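PDB 5M1T: MucR Phosphodiesterase from Pseudomonas aeruginosa, which is an EAL-domain protein with a barrel-like alpha/beta fold that binds the ligand C2E and magnesium ions. Local coordinates for residues L48-N58 and S261-P272; F130-R140 and I172-V181. One frame throughout, in Å; residues are numbered along the deposited sequence.

How the contacts relate
The two contacts illustrate two ways of holding an alpha/beta barrel together: pairing its first strand with its last, and packing adjacent helices on its outside. Contact 1 joins residues 48-58 to 261-272, near the two ends of the chain, while both segments of contact 2, residues 130-140 and 172-181, fall between them in sequence. All four segments belong to the EAL domain. The centres of the contacts lie 26 Å apart on opposite sides of the chain's centre, and their nearest atoms remain about 11 Å apart. Contact 1 reaches C2E directly; contact 2 packs helices against strands 153-158 and 182-188 of the same sheet.

Contact 1: residues L48-N58 and S261-P272; sequences LHYQPKVLAPN and SLQGFLLGRPMP. With C2E (9,9'-[(2R,3R,3aS,5S,7aR,9R,10R,10aS,12S,14aR)-3,5,10,12-tetrahydroxy-5,12-dioxidooctahydro-2H,7H-difuro[3,2-d:3',2'-j][1,3,7,9,2,8]tetraoxadiphosphacyclododecine-2,9-diyl]bis(2-amino-1,9-dihydro-6H-purin-6-one)), chain C.
Val54 and Leu262 form an antiparallel hydrogen-bonded pair, each backbone N-H donating a hydrogen bond to the other's O. Beyond Gln263 the chain leaves this register, makes a tight turn in which Gly264 O accepts from both Leu267 N and Gly268 N, and returns to strand 48-55 at Met271, which pairs with Tyr50 through two further backbone bonds. Between the two bridges, a water accepts a hydrogen bond from Gly264 N and lies 2.8 Å from Pro52 O, to which it probably donates.

Side-chain amides supply the second kind of bond. Gln51, its CG anti to the backbone N (chi1 -163°) and its chain extended, spans to the turn: OE1 accepts from Gln263 NE2 at 2.8 Å, with the two amide planes perpendicular, and NE2 donates to Gly268 O at 3.1 Å. Gln263 is itself held by Glu65, a magnesium ligand, and by Lys207.

The same turn meets C2E. Phe265 N donates to C2E O6 at 2.7 Å in a straight bond, the purine lies over one face of the Phe265 ring, C6 3.4 Å above its plane and offset toward the rim, and Gln51 NE2 lies 3.1 Å from C2E N7.

Apolar contacts finish the ends. Pro272 CD sits over the face of the His49 ring, 3.9 Å from its centroid, a CH-pi contact, while Ala56 CB meets Leu262 CG at 3.9 Å.

Strand 48-55 is thus flanked by strand 61-72 and by the returning chain, closing the sheet; Leu48 and Tyr50 pack on helix 93-113, Ala56 and Leu267 on helix 248-257, and Met271 on helix 273-276.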
# COMPACT_ATOMS: atom_id res chain seq x y z
N LEU A 48 4.97 24.07 0.15
CA LEU A 48 3.76 23.81 -0.62
C LEU A 48 3.29 25.03 -1.37
O LEU A 48 3.21 26.13 -0.81
CB LEU A 48 2.62 23.34 0.26
CG LEU A 48 2.70 21.93 0.79
CD1 LEU A 48 1.40 21.60 1.53
CD2 LEU A 48 2.90 20.96 -0.36
N HIS A 49 2.97 24.82 -2.64
CA HIS A 49 2.19 25.80 -3.39
C HIS A 49 0.79 25.23 -3.54
O HIS A 49 0.56 24.02 -3.42
CB HIS A 49 2.85 26.08 -4.72
CG HIS A 49 4.09 26.92 -4.60
ND1 HIS A 49 4.64 27.60 -5.66
CD2 HIS A 49 4.86 27.20 -3.53
CE1 HIS A 49 5.73 28.23 -5.26
NE2 HIS A 49 5.88 28.01 -3.96
N TYR A 50 -0.17 26.11 -3.75
CA TYR A 50 -1.56 25.76 -3.76
C TYR A 50 -2.14 26.31 -5.04
O TYR A 50 -1.91 27.48 -5.37
CB TYR A 50 -2.26 26.36 -2.54
CG TYR A 50 -1.65 25.89 -1.23
CD1 TYR A 50 -2.02 24.70 -0.68
CD2 TYR A 50 -0.69 26.63 -0.59
CE1 TYR A 50 -1.44 24.24 0.50
CE2 TYR A 50 -0.10 26.18 0.59
CZ TYR A 50 -0.48 24.99 1.13
OH TYR A 50 0.09 24.57 2.31
N GLN A 51 -2.85 25.47 -5.79
CA GLN A 51 -3.56 25.93 -6.98
C GLN A 51 -5.09 25.93 -6.80
O GLN A 51 -5.68 24.92 -6.43
CB GLN A 51 -3.18 25.10 -8.19
CG GLN A 51 -3.60 25.85 -9.46
CD GLN A 51 -3.38 25.06 -10.71
OE1 GLN A 51 -3.29 23.83 -10.68
NE2 GLN A 51 -3.27 25.78 -11.84
N PRO A 52 -5.73 27.08 -7.03
CA PRO A 52 -7.18 27.20 -6.91
C PRO A 52 -7.94 26.24 -7.79
O PRO A 52 -7.54 26.02 -8.95
CB PRO A 52 -7.46 28.61 -7.42
CG PRO A 52 -6.18 29.36 -7.35
CD PRO A 52 -5.08 28.35 -7.41
N LYS A 53 -9.00 25.63 -7.25
CA LYS A 53 -9.97 24.92 -8.09
C LYS A 53 -11.20 25.81 -8.00
O LYS A 53 -11.57 26.26 -6.92
CB LYS A 53 -10.32 23.51 -7.59
CG LYS A 53 -9.13 22.60 -7.31
CD LYS A 53 -9.49 21.42 -6.38
CE LYS A 53 -10.80 20.75 -6.80
NZ LYS A 53 -11.22 19.78 -5.75
N VAL A 54 -11.83 26.05 -9.14
CA VAL A 54 -12.87 27.08 -9.25
C VAL A 54 -14.10 26.50 -9.92
O VAL A 54 -13.95 25.74 -10.86
CB VAL A 54 -12.27 28.24 -10.09
CG1 VAL A 54 -13.31 29.16 -10.62
CG2 VAL A 54 -11.31 29.03 -9.23
N LEU A 55 -15.31 26.86 -9.45
CA LEU A 55 -16.53 26.46 -10.17
C LEU A 55 -16.52 27.09 -11.56
O LEU A 55 -16.03 28.19 -11.76
CB LEU A 55 -17.84 26.77 -9.42
CG LEU A 55 -18.17 25.87 -8.18
CD1 LEU A 55 -19.62 26.04 -7.73
CD2 LEU A 55 -17.87 24.37 -8.35
N ALA A 56 -16.96 26.31 -12.54
CA ALA A 56 -16.90 26.71 -13.93
C ALA A 56 -18.02 27.73 -14.23
O ALA A 56 -19.14 27.53 -13.80
CB ALA A 56 -17.07 25.49 -14.80
N PRO A 57 -17.75 28.79 -14.98
CA PRO A 57 -16.48 29.06 -15.64
C PRO A 57 -15.41 29.74 -14.78
O PRO A 57 -14.22 29.56 -15.02
CB PRO A 57 -16.89 30.03 -16.75
CG PRO A 57 -18.04 30.79 -16.15
CD PRO A 57 -18.78 29.78 -15.34
N ASN A 58 -15.84 30.57 -13.83
CA ASN A 58 -14.89 31.32 -13.02
C ASN A 58 -15.42 31.56 -11.62
O ASN A 58 -15.02 32.50 -10.96
CB ASN A 58 -14.61 32.64 -13.70
CG ASN A 58 -13.19 33.08 -13.52
OD1 ASN A 58 -12.48 32.61 -12.63
ND2 ASN A 58 -12.76 33.99 -14.39
N SER A 261 -15.92 21.99 -12.14
CA SER A 261 -14.87 22.87 -11.72
C SER A 261 -13.64 22.80 -12.61
O SER A 261 -13.43 21.82 -13.35
CB SER A 261 -14.51 22.60 -10.26
OG SER A 261 -14.17 21.24 -10.04
N LEU A 262 -12.87 23.89 -12.59
CA LEU A 262 -11.72 24.05 -13.45
C LEU A 262 -10.49 24.36 -12.61
O LEU A 262 -10.59 25.01 -11.56
CB LEU A 262 -11.93 25.19 -14.45
CG LEU A 262 -13.22 25.24 -15.28
CD1 LEU A 262 -13.16 26.45 -16.21
CD2 LEU A 262 -13.43 23.99 -16.12
N GLN A 263 -9.35 23.94 -13.12
CA GLN A 263 -8.06 24.23 -12.52
C GLN A 263 -7.07 24.51 -13.65
O GLN A 263 -7.07 23.83 -14.70
CB GLN A 263 -7.64 23.03 -11.73
CG GLN A 263 -6.49 23.23 -10.84
CD GLN A 263 -6.21 22.00 -10.01
OE1 GLN A 263 -7.12 21.23 -9.66
NE2 GLN A 263 -4.93 21.83 -9.65
N GLY A 264 -6.29 25.57 -13.51
CA GLY A 264 -5.33 25.87 -14.56
C GLY A 264 -4.73 27.24 -14.42
O GLY A 264 -5.25 28.08 -13.65
N PHE A 265 -3.65 27.46 -15.17
CA PHE A 265 -2.94 28.73 -15.16
C PHE A 265 -3.84 29.95 -15.47
O PHE A 265 -3.64 31.00 -14.92
CB PHE A 265 -1.78 28.72 -16.13
CG PHE A 265 -0.64 27.85 -15.71
CD1 PHE A 265 -0.67 27.15 -14.52
CD2 PHE A 265 0.49 27.76 -16.50
CE1 PHE A 265 0.39 26.38 -14.13
CE2 PHE A 265 1.53 26.98 -16.12
CZ PHE A 265 1.47 26.28 -14.93
N LEU A 266 -4.83 29.77 -16.32
CA LEU A 266 -5.75 30.86 -16.67
C LEU A 266 -6.51 31.34 -15.43
O LEU A 266 -6.76 32.52 -15.28
CB LEU A 266 -6.76 30.38 -17.71
CG LEU A 266 -7.70 31.50 -18.22
CD1 LEU A 266 -6.95 32.44 -19.17
CD2 LEU A 266 -8.97 30.96 -18.90
N LEU A 267 -6.88 30.41 -14.56
CA LEU A 267 -7.65 30.71 -13.37
C LEU A 267 -6.79 31.02 -12.13
O LEU A 267 -7.28 31.61 -11.16
CB LEU A 267 -8.58 29.54 -13.06
CG LEU A 267 -9.45 29.29 -14.28
CD1 LEU A 267 -9.85 27.85 -14.39
CD2 LEU A 267 -10.66 30.21 -14.25
N GLY A 268 -5.53 30.64 -12.17
CA GLY A 268 -4.62 30.92 -11.08
C GLY A 268 -3.54 29.86 -10.97
O GLY A 268 -3.83 28.68 -10.86
N ARG A 269 -2.29 30.30 -11.03
CA ARG A 269 -1.17 29.38 -10.95
C ARG A 269 -0.96 28.93 -9.50
O ARG A 269 -1.45 29.58 -8.56
CB ARG A 269 0.10 30.08 -11.45
CG ARG A 269 0.06 30.46 -12.91
CD ARG A 269 1.39 31.01 -13.40
NE ARG A 269 1.38 31.20 -14.86
CZ ARG A 269 2.25 30.66 -15.72
NH1 ARG A 269 3.25 29.89 -15.32
NH2 ARG A 269 2.12 30.91 -17.01
N PRO A 270 -0.23 27.81 -9.32
CA PRO A 270 0.19 27.42 -7.98
C PRO A 270 0.97 28.55 -7.35
O PRO A 270 1.81 29.13 -8.02
CB PRO A 270 1.11 26.20 -8.22
CG PRO A 270 0.68 25.69 -9.57
CD PRO A 270 0.29 26.90 -10.35
N MET A 271 0.66 28.88 -6.10
CA MET A 271 1.41 29.88 -5.39
C MET A 271 1.43 29.56 -3.88
O MET A 271 0.62 28.78 -3.40
CB MET A 271 0.90 31.30 -5.72
CG MET A 271 -0.58 31.56 -5.48
SD MET A 271 -1.16 33.19 -6.05
CE MET A 271 -2.14 32.63 -7.48
N PRO A 272 2.39 30.13 -3.14
CA PRO A 272 2.40 29.97 -1.68
C PRO A 272 1.14 30.57 -1.02
O PRO A 272 0.53 31.52 -1.54
CB PRO A 272 3.66 30.73 -1.22
CG PRO A 272 4.43 30.99 -2.46
CD PRO A 272 3.47 31.02 -3.60
P1 C2E C . -0.92 16.51 -10.79
O2P C2E C . -1.55 15.84 -9.60
O1P C2E C . -1.60 16.23 -12.12
O5' C2E C . -0.90 18.08 -10.50
C5' C2E C . -1.24 19.00 -11.51
C4' C2E C . -0.01 19.47 -12.26
O4' C2E C . -0.45 20.25 -13.39
C3' C2E C . 0.87 20.37 -11.43
O3' C2E C . 2.23 20.19 -11.84
C2' C2E C . 0.44 21.77 -11.81
O2' C2E C . 1.45 22.75 -11.63
C1' C2E C . 0.15 21.55 -13.29
N9 C2E C . -0.76 22.53 -13.88
C8 C2E C . -1.88 23.02 -13.33
N7 C2E C . -2.47 23.90 -14.17
C5 C2E C . -1.72 23.95 -15.28
C6 C2E C . -1.78 24.67 -16.56
O6 C2E C . -2.73 25.45 -16.80
N1 C2E C . -0.80 24.44 -17.44
C2 C2E C . 0.22 23.59 -17.19
N2 C2E C . 1.19 23.40 -18.12
N3 C2E C . 0.33 22.89 -16.04
C4 C2E C . -0.60 23.04 -15.08
P11 C2E C . 3.39 20.00 -10.75
O21 C2E C . 3.15 20.98 -9.61
O11 C2E C . 4.71 20.27 -11.40
O5A C2E C . 3.28 18.50 -10.19
C5A C2E C . 3.42 17.42 -11.11
C4A C2E C . 2.96 16.13 -10.46
O4A C2E C . 3.71 15.87 -9.28
C3A C2E C . 1.54 16.20 -9.97
O3A C2E C . 0.60 15.99 -11.00
C2A C2E C . 1.50 15.11 -8.93
O2A C2E C . 1.37 13.83 -9.52
C1A C2E C . 2.89 15.19 -8.32
N91 C2E C . 2.84 15.92 -7.02
C81 C2E C . 2.87 17.25 -6.79
N71 C2E C . 2.85 17.51 -5.46
C51 C2E C . 2.79 16.32 -4.84
C61 C2E C . 2.73 15.85 -3.44
O61 C2E C . 2.71 16.66 -2.50
N11 C2E C . 2.69 14.52 -3.23
C21 C2E C . 2.69 13.63 -4.25
N21 C2E C . 2.65 12.31 -3.98
N31 C2E C . 2.75 13.99 -5.55
C41 C2E C . 2.78 15.29 -5.87
O HOH W 1 -6.37 27.32 -11.15

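Contact 2: residues F130-R140 and I172-V181; sequences FAHAGLVDSVR and ILEQLSAMGV
Val136 and Leu176 mark where the two backbones come closest, with CA atoms 6.6 Å apart. Helix 135-140 and helix 172-178 run in nearly the same direction, their axes 16° apart and 10.4 Å from each other at closest approach. The first follows a type I turn from His132 to Leu135, in which His132 ND1 caps Gly134 N. The second ends in a Schellman motif at Gly180, which redirects the chain to Val181.

No hydrogen bond passes between the two segments; they meet through apolar side-chain packing. At one end Phe130, with CG anti to its backbone N (chi1 -177°), swings its ring onto the second helix: Ile172 CD1 lies over one face, offset toward the rim, and Leu173 CD2 touches the ring edge at CE1, 3.6 Å away. The Leu135 side chain crosses that of Ile172 at about a right angle, CD2 meeting CG2 at 4.0 Å. In the middle the Val136 methyls divide the work, CG2 resting on Leu176 CD2 and CG1 on Met179 SD, while the Gln175 side chain crosses at about a right angle, its NE2 touching both methyls.

At the far end Met179, bent at chi3 (53°), curls its CE against Val139 CG1 and the CA of Arg140, 3.7 Å from the latter. Beside it Val139 CG1 and Val181 CG2 meet tip to tip at 4.0 Å.

Beneath this layer Phe130, Val139 and Val181 also touch strand 153-158, and Leu173 and Leu176 touch Ile183 of strand 182-188. This packing is consistent with the outer helical layer of the barrel-like fold of EAL domains.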
# COMPACT_ATOMS: atom_id res chain seq x y z
N PHE A 130 -0.19 5.28 -1.37
CA PHE A 130 -1.54 4.71 -1.39
C PHE A 130 -1.55 3.29 -0.81
O PHE A 130 -2.52 2.88 -0.15
CB PHE A 130 -2.12 4.72 -2.80
CG PHE A 130 -3.53 4.22 -2.87
CD1 PHE A 130 -4.55 4.91 -2.25
CD2 PHE A 130 -3.85 3.07 -3.57
CE1 PHE A 130 -5.85 4.45 -2.29
CE2 PHE A 130 -5.16 2.61 -3.63
CZ PHE A 130 -6.17 3.31 -2.97
N ALA A 131 -0.47 2.54 -1.06
CA ALA A 131 -0.33 1.16 -0.61
C ALA A 131 0.30 1.03 0.78
O ALA A 131 0.33 -0.08 1.33
CB ALA A 131 0.51 0.37 -1.60
N HIS A 132 0.78 2.13 1.36
CA HIS A 132 1.51 2.07 2.62
C HIS A 132 0.59 1.60 3.74
O HIS A 132 -0.50 2.14 3.93
CB HIS A 132 2.08 3.45 2.97
CG HIS A 132 3.21 3.40 3.94
ND1 HIS A 132 3.03 3.24 5.29
CD2 HIS A 132 4.55 3.44 3.73
CE1 HIS A 132 4.22 3.22 5.89
NE2 HIS A 132 5.15 3.34 4.96
N ALA A 133 1.02 0.60 4.49
CA ALA A 133 0.21 0.05 5.57
C ALA A 133 -0.35 1.09 6.54
O ALA A 133 -1.41 0.87 7.12
CB ALA A 133 1.03 -0.97 6.36
N GLY A 134 0.38 2.18 6.73
CA GLY A 134 0.01 3.20 7.67
C GLY A 134 -0.77 4.38 7.11
O GLY A 134 -1.10 5.30 7.87
N LEU A 135 -1.10 4.36 5.82
CA LEU A 135 -1.78 5.51 5.20
C LEU A 135 -2.94 6.03 5.99
O LEU A 135 -2.99 7.22 6.27
CB LEU A 135 -2.25 5.19 3.79
CG LEU A 135 -3.08 6.32 3.13
CD1 LEU A 135 -2.18 7.52 2.81
CD2 LEU A 135 -3.73 5.81 1.88
N VAL A 136 -3.89 5.17 6.34
CA VAL A 136 -5.13 5.57 7.02
C VAL A 136 -4.92 6.11 8.42
O VAL A 136 -5.59 7.05 8.83
CB VAL A 136 -6.16 4.42 7.10
CG1 VAL A 136 -7.35 4.83 7.95
CG2 VAL A 136 -6.62 4.07 5.70
N ASP A 137 -4.00 5.49 9.17
CA ASP A 137 -3.69 5.96 10.50
C ASP A 137 -3.07 7.34 10.40
O ASP A 137 -3.39 8.21 11.20
CB ASP A 137 -2.73 4.99 11.23
CG ASP A 137 -3.41 3.69 11.59
OD1 ASP A 137 -4.62 3.55 11.34
OD2 ASP A 137 -2.72 2.78 12.11
N SER A 138 -2.22 7.54 9.40
CA SER A 138 -1.53 8.83 9.19
C SER A 138 -2.50 9.95 8.79
O SER A 138 -2.32 11.11 9.18
CB SER A 138 -0.47 8.62 8.09
OG SER A 138 0.11 9.83 7.66
N VAL A 139 -3.53 9.61 8.03
CA VAL A 139 -4.53 10.61 7.67
C VAL A 139 -5.31 10.98 8.90
O VAL A 139 -5.42 12.14 9.23
CB VAL A 139 -5.45 10.12 6.53
CG1 VAL A 139 -6.70 10.96 6.41
CG2 VAL A 139 -4.65 10.12 5.22
N ARG A 140 -5.82 9.97 9.60
CA ARG A 140 -6.55 10.19 10.86
C ARG A 140 -5.71 11.01 11.84
O ARG A 140 -6.21 11.97 12.41
CB ARG A 140 -6.99 8.86 11.48
CG ARG A 140 -7.51 9.00 12.91
CD ARG A 140 -8.18 7.74 13.44
NE ARG A 140 -7.65 6.51 12.85
CZ ARG A 140 -8.32 5.72 11.99
NH1 ARG A 140 -9.57 6.00 11.60
NH2 ARG A 140 -7.74 4.63 11.52
N ILE A 172 -9.03 0.21 1.08
CA ILE A 172 -8.40 1.48 1.50
C ILE A 172 -9.32 2.70 1.36
O ILE A 172 -9.49 3.49 2.29
CB ILE A 172 -7.09 1.75 0.75
CG1 ILE A 172 -6.02 0.70 1.07
CG2 ILE A 172 -6.54 3.11 1.14
CD1 ILE A 172 -4.99 0.52 -0.05
N LEU A 173 -9.91 2.87 0.19
CA LEU A 173 -10.72 4.05 -0.04
C LEU A 173 -12.03 4.05 0.79
O LEU A 173 -12.45 5.10 1.27
CB LEU A 173 -11.00 4.23 -1.54
CG LEU A 173 -9.79 4.55 -2.40
CD1 LEU A 173 -10.16 4.57 -3.87
CD2 LEU A 173 -9.14 5.87 -2.04
N GLU A 174 -12.65 2.89 0.97
CA GLU A 174 -13.82 2.80 1.83
C GLU A 174 -13.51 3.28 3.26
O GLU A 174 -14.29 4.04 3.83
CB GLU A 174 -14.39 1.36 1.88
CG GLU A 174 -15.19 0.92 0.65
CD GLU A 174 -16.39 1.81 0.30
OE1 GLU A 174 -16.70 2.76 1.08
OE2 GLU A 174 -17.04 1.58 -0.77
N GLN A 175 -12.38 2.86 3.83
CA GLN A 175 -12.00 3.36 5.14
C GLN A 175 -11.90 4.89 5.15
O GLN A 175 -12.52 5.54 5.98
CB GLN A 175 -10.65 2.80 5.59
CG GLN A 175 -10.66 1.35 6.02
CD GLN A 175 -9.26 0.87 6.32
OE1 GLN A 175 -8.58 0.34 5.44
NE2 GLN A 175 -8.81 1.10 7.53
N LEU A 176 -11.12 5.44 4.21
CA LEU A 176 -10.94 6.87 4.11
C LEU A 176 -12.27 7.62 3.94
O LEU A 176 -12.49 8.66 4.56
CB LEU A 176 -10.03 7.20 2.94
CG LEU A 176 -8.58 6.74 3.08
CD1 LEU A 176 -7.83 6.89 1.77
CD2 LEU A 176 -7.86 7.52 4.16
N SER A 177 -13.18 7.07 3.15
CA SER A 177 -14.48 7.69 2.87
C SER A 177 -15.42 7.64 4.09
O SER A 177 -16.19 8.55 4.33
CB SER A 177 -15.13 7.00 1.68
OG SER A 177 -16.38 7.55 1.45
N ALA A 178 -15.34 6.55 4.85
CA ALA A 178 -16.12 6.41 6.09
C ALA A 178 -15.66 7.42 7.15
O ALA A 178 -16.45 7.84 7.98
CB ALA A 178 -16.01 4.97 6.62
N MET A 179 -14.38 7.79 7.13
CA MET A 179 -13.85 8.84 8.01
C MET A 179 -14.33 10.22 7.60
O MET A 179 -14.22 11.16 8.36
CB MET A 179 -12.33 8.89 7.95
CG MET A 179 -11.61 7.68 8.49
SD MET A 179 -9.85 7.85 8.10
CE MET A 179 -9.50 9.47 8.76
N GLY A 180 -14.85 10.33 6.38
CA GLY A 180 -15.37 11.61 5.90
C GLY A 180 -14.45 12.33 4.94
O GLY A 180 -14.73 13.44 4.55
N VAL A 181 -13.35 11.71 4.55
CA VAL A 181 -12.40 12.31 3.61
C VAL A 181 -12.89 12.19 2.16
O VAL A 181 -13.43 11.16 1.75
CB VAL A 181 -11.02 11.61 3.72
CG1 VAL A 181 -10.08 12.15 2.67
CG2 VAL A 181 -10.43 11.80 5.11